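Synaptotagmin-1 (Arabidopsis thaliana, PDB 7ATP) helps maintain plasma membrane integrity during freezing and osmotic stress, and through this C2 domain probably binds calcium and phospholipids. Local coordinates at residues V15-L20 against L54-N59; K34-E39 against V73-V78; L95-M100 against V134-K139. All coordinates share one frame; numbering follows the deposited sequence.

Contact 1 (V15-L20 against L54-N59)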
loop_
_atom_site.group_PDB
_atom_site.type_symbol
_atom_site.label_atom_id
_atom_site.label_comp_id
_atom_site.label_asym_id
_atom_site.label_seq_id
_atom_site.Cartn_x
_atom_site.Cartn_y
_atom_site.Cartn_z
ATOM N N VAL A 15 -5.458 -2.556 4.835
ATOM C CA VAL A 15 -6.770 -2.790 5.413
ATOM C C VAL A 15 -7.809 -2.815 4.315
ATOM O O VAL A 15 -8.368 -3.869 3.989
ATOM C CB VAL A 15 -7.133 -1.718 6.450
ATOM C CG1 VAL A 15 -8.553 -1.947 6.946
ATOM C CG2 VAL A 15 -6.163 -1.756 7.584
ATOM N N ARG A 16 -8.083 -1.647 3.750
ATOM C CA ARG A 16 -9.084 -1.529 2.711
ATOM C C ARG A 16 -8.758 -0.315 1.865
ATOM O O ARG A 16 -7.883 0.485 2.192
ATOM C CB ARG A 16 -10.489 -1.388 3.284
ATOM C CG ARG A 16 -10.846 0.048 3.655
ATOM C CD ARG A 16 -12.140 0.132 4.476
ATOM N NE ARG A 16 -11.894 0.058 5.917
ATOM C CZ ARG A 16 -12.116 -1.021 6.666
ATOM N NH1 ARG A 16 -11.856 -1.000 7.973
ATOM N NH2 ARG A 16 -12.599 -2.124 6.108
ATOM N N ALA A 17 -9.479 -0.186 0.771
ATOM C CA ALA A 17 -9.497 1.039 0.005
ATOM C C ALA A 17 -10.942 1.474 -0.069
ATOM O O ALA A 17 -11.848 0.649 0.047
ATOM C CB ALA A 17 -8.917 0.848 -1.382
ATOM N N VAL A 18 -11.160 2.777 -0.209
ATOM C CA VAL A 18 -12.504 3.340 -0.167
ATOM C C VAL A 18 -12.601 4.413 -1.228
ATOM O O VAL A 18 -11.733 5.287 -1.307
ATOM C CB VAL A 18 -12.844 3.926 1.216
ATOM C CG1 VAL A 18 -14.148 4.674 1.155
ATOM C CG2 VAL A 18 -12.935 2.831 2.245
ATOM N N GLY A 19 -13.636 4.335 -2.056
ATOM C CA GLY A 19 -13.890 5.368 -3.041
ATOM C C GLY A 19 -13.010 5.327 -4.266
ATOM O O GLY A 19 -12.616 6.379 -4.780
ATOM N N LEU A 20 -12.687 4.142 -4.762
ATOM C CA LEU A 20 -11.846 4.100 -5.942
ATOM C C LEU A 20 -12.629 4.549 -7.158
ATOM O O LEU A 20 -13.862 4.549 -7.167
ATOM C CB LEU A 20 -11.302 2.704 -6.168
ATOM C CG LEU A 20 -10.386 2.363 -5.022
ATOM C CD1 LEU A 20 -10.263 0.893 -4.939
ATOM C CD2 LEU A 20 -9.064 3.001 -5.306
ATOM N N LEU A 54 -15.105 -1.624 -5.916
ATOM C CA LEU A 54 -14.576 -0.281 -5.711
ATOM C C LEU A 54 -14.361 0.057 -4.239
ATOM O O LEU A 54 -13.849 1.135 -3.922
ATOM C CB LEU A 54 -15.497 0.756 -6.347
ATOM C CG LEU A 54 -15.441 0.881 -7.869
ATOM C CD1 LEU A 54 -16.252 2.082 -8.259
ATOM C CD2 LEU A 54 -14.026 1.029 -8.375
ATOM N N ASN A 55 -14.731 -0.832 -3.334
ATOM C CA ASN A 55 -14.416 -0.678 -1.920
ATOM C C ASN A 55 -13.824 -1.983 -1.404
ATOM O O ASN A 55 -14.464 -2.700 -0.649
ATOM C CB ASN A 55 -15.672 -0.302 -1.145
ATOM C CG ASN A 55 -16.339 0.932 -1.710
ATOM O OD1 ASN A 55 -15.948 2.060 -1.398
ATOM N ND2 ASN A 55 -17.335 0.729 -2.562
ATOM N N PRO A 56 -12.620 -2.338 -1.850
ATOM C CA PRO A 56 -12.084 -3.655 -1.476
ATOM C C PRO A 56 -11.569 -3.660 -0.061
ATOM O O PRO A 56 -11.013 -2.678 0.428
ATOM C CB PRO A 56 -10.934 -3.863 -2.457
ATOM C CG PRO A 56 -10.477 -2.462 -2.768
ATOM C CD PRO A 56 -11.701 -1.591 -2.718
ATOM N N GLU A 57 -11.695 -4.813 0.570
ATOM C CA GLU A 57 -11.145 -5.039 1.890
ATOM C C GLU A 57 -10.196 -6.213 1.787
ATOM O O GLU A 57 -10.608 -7.311 1.412
ATOM C CB GLU A 57 -12.258 -5.313 2.902
ATOM C CG GLU A 57 -13.102 -4.080 3.185
ATOM C CD GLU A 57 -14.100 -4.296 4.307
ATOM O OE1 GLU A 57 -15.279 -4.632 4.023
ATOM O OE2 GLU A 57 -13.693 -4.141 5.478
ATOM N N TRP A 58 -8.940 -5.989 2.142
ATOM C CA TRP A 58 -7.966 -7.060 2.132
ATOM C C TRP A 58 -7.625 -7.548 3.520
ATOM O O TRP A 58 -7.631 -8.751 3.768
ATOM C CB TRP A 58 -6.676 -6.609 1.449
ATOM C CG TRP A 58 -6.812 -6.324 0.035
ATOM C CD1 TRP A 58 -6.771 -7.228 -0.994
ATOM C CD2 TRP A 58 -6.959 -5.039 -0.565
ATOM N NE1 TRP A 58 -6.896 -6.574 -2.175
ATOM C CE2 TRP A 58 -7.013 -5.232 -1.949
ATOM C CE3 TRP A 58 -7.057 -3.748 -0.064
ATOM C CZ2 TRP A 58 -7.180 -4.196 -2.839
ATOM C CZ3 TRP A 58 -7.204 -2.705 -0.948
ATOM C CH2 TRP A 58 -7.270 -2.935 -2.320
ATOM N N ASN A 59 -7.291 -6.639 4.429
ATOM C CA ASN A 59 -6.732 -7.033 5.706
ATOM C C ASN A 59 -5.541 -7.960 5.506
ATOM O O ASN A 59 -5.411 -9.002 6.154
ATOM C CB ASN A 59 -7.801 -7.681 6.577
ATOM C CG ASN A 59 -8.766 -6.656 7.127
ATOM O OD1 ASN A 59 -8.362 -5.535 7.492
ATOM N ND2 ASN A 59 -10.042 -7.008 7.168
#
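Arg16 and Glu57 face each other across two antiparallel strands, their side chains running side by side off the same face of the sheet. Their salt bridge is modelled too short for its exact geometry to be trusted, but Glu57 OE2 lies at the guanidinium edge, beside Arg16 NH2. With chi1 at 84° and a bend at chi3, the guanidinium comes back over Val15 CG1. Its NE forms a second salt bridge, to Glu133, so a long cationic chain suits a position with an acid on each neighbouring strand.

On the other face, Ala17 is small enough for Pro56 and Trp58 to pack against its CB. That atom lies 3.9 Å from Pro56 CG and 4.0 Å from Trp58 CZ3, while the indole, one face of it against Pro56 CB, sends NE1 to the backbone O of Thr48. Val15 and Arg16 together oppose Glu133 in a classic beta bulge within the sheet of strands 57-66, 8-18 and 131-140 of this C2 domain. Val15 O receives two N-H groups, from Trp58 N at 2.9 Å and Asn59 N at 3.0 Å. Ala17 N reaches Pro56 O at 2.9 Å.

Beyond the strands, Leu20 CD1 rests on Pro56 CD at 3.6 Å and its CB meets Leu54 CD2. A weak bond joins Gly19 N to Asn55 OD1 (3.3 Å); glycine suits the positive phi there. The Leu54 side chain lies about 9 Å from a bound calcium ion.

Contact 2 (K34-E39 against V73-V78)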
loop_
_atom_site.group_PDB
_atom_site.type_symbol
_atom_site.label_atom_id
_atom_site.label_comp_id
_atom_site.label_asym_id
_atom_site.label_seq_id
_atom_site.Cartn_x
_atom_site.Cartn_y
_atom_site.Cartn_z
ATOM N N LYS A 34 0.283 -2.541 -4.589
ATOM C CA LYS A 34 1.699 -2.869 -4.583
ATOM C C LYS A 34 2.371 -2.078 -3.480
ATOM O O LYS A 34 2.205 -0.858 -3.398
ATOM C CB LYS A 34 2.365 -2.544 -5.918
ATOM C CG LYS A 34 3.745 -3.145 -6.081
ATOM C CD LYS A 34 4.261 -2.990 -7.532
ATOM C CE LYS A 34 5.081 -1.700 -7.716
ATOM N NZ LYS A 34 6.483 -1.983 -8.170
ATOM N N ILE A 35 3.163 -2.756 -2.665
ATOM C CA ILE A 35 3.845 -2.109 -1.555
ATOM C C ILE A 35 5.336 -2.286 -1.748
ATOM O O ILE A 35 5.827 -3.418 -1.794
ATOM C CB ILE A 35 3.417 -2.671 -0.195
ATOM C CG1 ILE A 35 1.899 -2.691 -0.054
ATOM C CG2 ILE A 35 4.006 -1.835 0.908
ATOM C CD1 ILE A 35 1.290 -4.011 -0.427
ATOM N N LYS A 36 6.054 -1.173 -1.818
ATOM C CA LYS A 36 7.499 -1.174 -1.959
ATOM C C LYS A 36 8.120 -0.320 -0.861
ATOM O O LYS A 36 7.638 0.781 -0.570
ATOM C CB LYS A 36 7.894 -0.649 -3.334
ATOM C CG LYS A 36 9.274 -1.058 -3.825
ATOM C CD LYS A 36 9.598 -0.353 -5.149
ATOM C CE LYS A 36 8.465 -0.528 -6.173
ATOM N NZ LYS A 36 8.646 0.255 -7.440
ATOM N N LEU A 37 9.182 -0.828 -0.248
ATOM C CA LEU A 37 9.944 -0.057 0.727
ATOM C C LEU A 37 11.098 0.648 0.026
ATOM O O LEU A 37 11.859 0.010 -0.706
ATOM C CB LEU A 37 10.473 -0.957 1.838
ATOM C CG LEU A 37 11.317 -0.249 2.899
ATOM C CD1 LEU A 37 10.548 0.928 3.473
ATOM C CD2 LEU A 37 11.740 -1.223 3.995
ATOM N N SER A 38 11.226 1.958 0.243
ATOM C CA SER A 38 12.265 2.717 -0.434
ATOM C C SER A 38 13.645 2.210 -0.027
ATOM O O SER A 38 13.827 1.606 1.030
ATOM C CB SER A 38 12.138 4.205 -0.119
ATOM O OG SER A 38 12.470 4.468 1.231
ATOM N N GLU A 39 14.631 2.478 -0.883
ATOM C CA GLU A 39 16.009 2.029 -0.671
ATOM C C GLU A 39 16.072 0.510 -0.540
ATOM O O GLU A 39 16.637 -0.029 0.412
ATOM C CB GLU A 39 16.649 2.694 0.557
ATOM C CG GLU A 39 16.076 4.043 0.996
ATOM C CD GLU A 39 16.183 5.112 -0.069
ATOM O OE1 GLU A 39 15.417 6.096 0.008
ATOM O OE2 GLU A 39 17.029 4.975 -0.980
ATOM N N VAL A 73 11.044 4.844 3.230
ATOM C CA VAL A 73 9.664 5.274 3.053
ATOM C C VAL A 73 8.903 4.164 2.341
ATOM O O VAL A 73 9.436 3.518 1.434
ATOM C CB VAL A 73 9.602 6.589 2.255
ATOM C CG1 VAL A 73 8.210 6.835 1.708
ATOM C CG2 VAL A 73 10.050 7.741 3.122
ATOM N N LEU A 74 7.657 3.941 2.750
ATOM C CA LEU A 74 6.799 2.954 2.108
ATOM C C LEU A 74 6.048 3.569 0.936
ATOM O O LEU A 74 5.487 4.659 1.059
ATOM C CB LEU A 74 5.807 2.381 3.109
ATOM C CG LEU A 74 6.411 1.224 3.882
ATOM C CD1 LEU A 74 5.381 0.646 4.823
ATOM C CD2 LEU A 74 6.948 0.161 2.943
ATOM N N GLU A 75 6.029 2.861 -0.189
ATOM C CA GLU A 75 5.326 3.284 -1.391
ATOM C C GLU A 75 4.158 2.330 -1.627
ATOM O O GLU A 75 4.366 1.123 -1.785
ATOM C CB GLU A 75 6.281 3.291 -2.585
ATOM C CG GLU A 75 7.648 3.927 -2.290
ATOM C CD GLU A 75 8.733 3.565 -3.320
ATOM O OE1 GLU A 75 8.537 2.585 -4.077
ATOM O OE2 GLU A 75 9.785 4.259 -3.372
ATOM N N PHE A 76 2.936 2.860 -1.618
ATOM C CA PHE A 76 1.720 2.093 -1.877
ATOM C C PHE A 76 1.167 2.507 -3.228
ATOM O O PHE A 76 0.853 3.682 -3.428
ATOM C CB PHE A 76 0.659 2.340 -0.809
ATOM C CG PHE A 76 1.065 1.905 0.565
ATOM C CD1 PHE A 76 0.680 0.673 1.053
ATOM C CD2 PHE A 76 1.825 2.729 1.363
ATOM C CE1 PHE A 76 1.050 0.259 2.278
ATOM C CE2 PHE A 76 2.200 2.322 2.620
ATOM C CZ PHE A 76 1.813 1.086 3.086
ATOM N N SER A 77 1.032 1.555 -4.146
ATOM C CA SER A 77 0.500 1.830 -5.479
ATOM C C SER A 77 -0.738 0.979 -5.702
ATOM O O SER A 77 -0.683 -0.245 -5.538
ATOM C CB SER A 77 1.533 1.527 -6.563
ATOM O OG SER A 77 2.796 2.024 -6.182
ATOM N N VAL A 78 -1.846 1.614 -6.065
ATOM C CA VAL A 78 -3.096 0.906 -6.305
ATOM C C VAL A 78 -3.285 0.748 -7.802
ATOM O O VAL A 78 -3.327 1.745 -8.532
ATOM C CB VAL A 78 -4.292 1.637 -5.697
ATOM C CG1 VAL A 78 -5.547 0.830 -5.955
ATOM C CG2 VAL A 78 -4.073 1.835 -4.245
#
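This is a regular antiparallel strand pairing in the middle of one sheet of the C2 beta-sandwich, with strand 31-37 beside strand 73-80 and their short axes at 162°. Lys34 with Ser77 and Lys36 with Glu75 are hydrogen-bonded pairs, each joined by two backbone bonds; Lys34 N to Ser77 O, for example, is 2.7 Å. Ile35-Phe76, between them, and Leu37-Leu74, the next along, are non-hydrogen-bonded pairs.

The alternation sorts the side chains by chemistry. Ile35, Leu37, Leu74 and Phe76 leave one face, where branched and aromatic groups can fill the interior. Ile35 lays CG2 over a face of the phenyl ring, and its CG1 comes 3.7 Å from Phe76 CD1. Leu74 CG lies anti to its carbonyl carbon (chi1 -85°), a turn that brings CD2 within 3.7 Å of Leu37 CD1 and 4.1 Å of Ile35 CG2.

Lys34, Lys36, Glu75 and Ser77 occupy the other, partly exposed face. Glu75 crosses the aliphatic shaft of Lys36 at a slant, placing OE1 3.3 Å from Lys36 CD. Lys36 NZ stays 4.1 Å from Glu75 OE1, too far for a salt bridge, although the opposite charges probably still attract. Long chains suit Lys36 and Glu75 because their methylenes can pack on this partly exposed face, while Lys34 NZ makes a weak bond to Ser44.

Where strand 31-37 ends, Ser38 N still donates to Val73 O at 2.7 Å. Strand 88-96 continues the sheet beyond strand 73-80, strand 45-46 borders strand 31-37, and the apolar face packs on Val12 and Val14 of strand 8-18 and Phe64 of strand 57-66.

Contact 3 (L95-M100 against V134-K139)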
loop_
_atom_site.group_PDB
_atom_site.type_symbol
_atom_site.label_atom_id
_atom_site.label_comp_id
_atom_site.label_asym_id
_atom_site.label_seq_id
_atom_site.Cartn_x
_atom_site.Cartn_y
_atom_site.Cartn_z
ATOM N N LEU A 95 4.390 6.677 2.553
ATOM C CA LEU A 95 4.238 6.770 3.999
ATOM C C LEU A 95 5.619 6.625 4.620
ATOM O O LEU A 95 6.295 5.615 4.396
ATOM C CB LEU A 95 3.283 5.700 4.518
ATOM C CG LEU A 95 2.861 5.811 5.981
ATOM C CD1 LEU A 95 2.510 7.251 6.343
ATOM C CD2 LEU A 95 1.687 4.878 6.256
ATOM N N ALA A 96 6.038 7.636 5.382
ATOM C CA ALA A 96 7.392 7.687 5.918
ATOM C C ALA A 96 7.498 6.828 7.165
ATOM O O ALA A 96 6.619 6.862 8.032
ATOM C CB ALA A 96 7.782 9.128 6.240
ATOM N N LEU A 97 8.584 6.062 7.260
ATOM C CA LEU A 97 8.801 5.218 8.429
ATOM C C LEU A 97 9.175 6.011 9.686
ATOM O O LEU A 97 9.194 5.440 10.784
ATOM C CB LEU A 97 9.869 4.167 8.113
ATOM C CG LEU A 97 9.418 2.975 7.256
ATOM C CD1 LEU A 97 10.571 2.035 6.917
ATOM C CD2 LEU A 97 8.321 2.211 7.964
ATOM N N LYS A 98 9.465 7.306 9.569
ATOM C CA LYS A 98 9.650 8.106 10.774
ATOM C C LYS A 98 8.340 8.337 11.516
ATOM O O LYS A 98 8.369 8.802 12.658
ATOM C CB LYS A 98 10.295 9.444 10.426
ATOM C CG LYS A 98 9.360 10.406 9.732
ATOM C CD LYS A 98 10.148 11.419 8.918
ATOM C CE LYS A 98 9.235 12.251 8.027
ATOM N NZ LYS A 98 9.942 13.423 7.417
ATOM N N GLU A 99 7.204 7.983 10.908
ATOM C CA GLU A 99 5.878 8.273 11.440
ATOM C C GLU A 99 5.363 7.208 12.410
ATOM O O GLU A 99 4.146 6.993 12.487
ATOM C CB GLU A 99 4.896 8.451 10.282
ATOM C CG GLU A 99 4.573 9.889 9.954
ATOM C CD GLU A 99 3.568 10.484 10.921
ATOM O OE1 GLU A 99 3.085 9.748 11.809
ATOM O OE2 GLU A 99 3.253 11.686 10.791
ATOM N N MET A 100 6.237 6.550 13.173
ATOM C CA MET A 100 5.778 5.507 14.078
ATOM C C MET A 100 6.731 5.345 15.253
ATOM O O MET A 100 7.856 5.855 15.260
ATOM C CB MET A 100 5.644 4.164 13.369
ATOM C CG MET A 100 6.967 3.421 13.267
ATOM S SD MET A 100 7.151 2.643 11.659
ATOM C CE MET A 100 6.411 3.922 10.653
ATOM N N VAL A 134 -4.127 1.857 5.904
ATOM C CA VAL A 134 -3.093 0.891 6.239
ATOM C C VAL A 134 -2.826 0.975 7.733
ATOM O O VAL A 134 -3.155 1.965 8.382
ATOM C CB VAL A 134 -1.803 1.136 5.441
ATOM C CG1 VAL A 134 -2.026 0.849 3.967
ATOM C CG2 VAL A 134 -1.377 2.563 5.604
ATOM N N GLU A 135 -2.252 -0.096 8.281
ATOM C CA GLU A 135 -1.745 -0.141 9.650
ATOM C C GLU A 135 -0.286 -0.547 9.617
ATOM O O GLU A 135 0.115 -1.399 8.815
ATOM C CB GLU A 135 -2.484 -1.143 10.547
ATOM C CG GLU A 135 -3.847 -0.712 11.043
ATOM C CD GLU A 135 -4.603 -1.856 11.706
ATOM O OE1 GLU A 135 -3.960 -2.659 12.427
ATOM O OE2 GLU A 135 -5.834 -1.961 11.492
ATOM N N LEU A 136 0.499 0.061 10.492
ATOM C CA LEU A 136 1.908 -0.245 10.621
ATOM C C LEU A 136 2.233 -0.599 12.061
ATOM O O LEU A 136 1.675 -0.024 12.997
ATOM C CB LEU A 136 2.763 0.930 10.198
ATOM C CG LEU A 136 3.108 0.962 8.723
ATOM C CD1 LEU A 136 1.885 1.199 7.873
ATOM C CD2 LEU A 136 4.096 2.069 8.526
ATOM N N LEU A 137 3.151 -1.548 12.223
ATOM C CA LEU A 137 3.661 -1.917 13.539
ATOM C C LEU A 137 5.149 -2.182 13.372
ATOM O O LEU A 137 5.539 -3.096 12.637
ATOM C CB LEU A 137 2.926 -3.135 14.088
ATOM C CG LEU A 137 3.103 -3.543 15.543
ATOM C CD1 LEU A 137 1.785 -4.087 16.085
ATOM C CD2 LEU A 137 4.194 -4.589 15.634
ATOM N N TYR A 138 5.969 -1.357 14.013
ATOM C CA TYR A 138 7.417 -1.471 13.941
ATOM C C TYR A 138 7.933 -2.250 15.136
ATOM O O TYR A 138 7.485 -2.043 16.264
ATOM C CB TYR A 138 8.092 -0.103 13.913
ATOM C CG TYR A 138 9.591 -0.204 13.785
ATOM C CD1 TYR A 138 10.164 -1.089 12.887
ATOM C CD2 TYR A 138 10.434 0.587 14.555
ATOM C CE1 TYR A 138 11.527 -1.195 12.752
ATOM C CE2 TYR A 138 11.808 0.490 14.430
ATOM C CZ TYR A 138 12.351 -0.405 13.523
ATOM O OH TYR A 138 13.720 -0.518 13.383
ATOM N N LYS A 139 8.880 -3.135 14.879
ATOM C CA LYS A 139 9.496 -3.920 15.932
ATOM C C LYS A 139 10.991 -4.054 15.665
ATOM O O LYS A 139 11.399 -4.706 14.697
ATOM C CB LYS A 139 8.815 -5.286 16.048
ATOM C CG LYS A 139 7.598 -5.280 16.977
ATOM C CD LYS A 139 7.016 -6.677 17.184
ATOM C CE LYS A 139 6.835 -6.983 18.674
ATOM N NZ LYS A 139 5.984 -5.977 19.377
#
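The hydrophobic core between the two sheets of the C2 sandwich closes here, as the end of strand 88-96 and the turn after it pack side chain to side chain on strand 131-140. The backbones stay well apart: even Met100 and Tyr138 have their CA atoms 7.2 Å from each other, a gap filled by apolar groups.

Every second residue of strand 131-140 faces the partner, so Val134, Leu136 and Tyr138 take part while Glu135 and Leu137 point away. Leu95 and Leu136 reach for each other tip to tip, with Leu95 CD2 4.0 Å from Leu136 CD1. The same Leu95 methyl lies 3.9 Å from Val134 CG2, the two side chains lying alongside one another in opposite senses. Leu136 thus offers one branch to Leu95 and the other, CD2, to Met100 CE at 3.6 Å; Leu97 CD2 touches that second branch more loosely.

Met100 runs at about a right angle to both Leu136 and Tyr138. Bends at chi2 (-139°) and chi3 (38°) let its flexible, unbranched thioether rest SD against Tyr138 CB at 3.7 Å and still turn CE to the leucine. The sulfur lies 5.2 Å from the centroid of the Tyr138 ring, 47° off the normal, an oblique Met-aromatic contact.

A type I turn from Ala96 to Glu99 redirects the chain so that Met100 can join Leu95 over strand 131-140. Phe108 of strand 106-111 also packs on Leu95 and Val134. Two antiparallel sheets packed face to face through apolar side chains make a beta-sandwich, the fold of C2 domains.

How the contacts relate
From the N terminus, strand 8-18 opens contact 1 and strand 31-37 opens contact 2 before either is closed. Residues 54-59 then close contact 1, and residues 73-78 close contact 2, so the two loops cross. Contact 3 follows in series, opening at 95-100 and closing at 134-139. Contact 1 joins neighbouring strands of one sheet, contact 2 those of the other, and contact 3 spans both sheets. Leu74 N probably bonds to Leu95 O, linking contact 2 to contact 3, and Phe76 packs on Val134. Val15 of contact 1 meets Val134 and Glu135 of contact 3, and Leu20 meets Val78 of contact 2 across the sandwich.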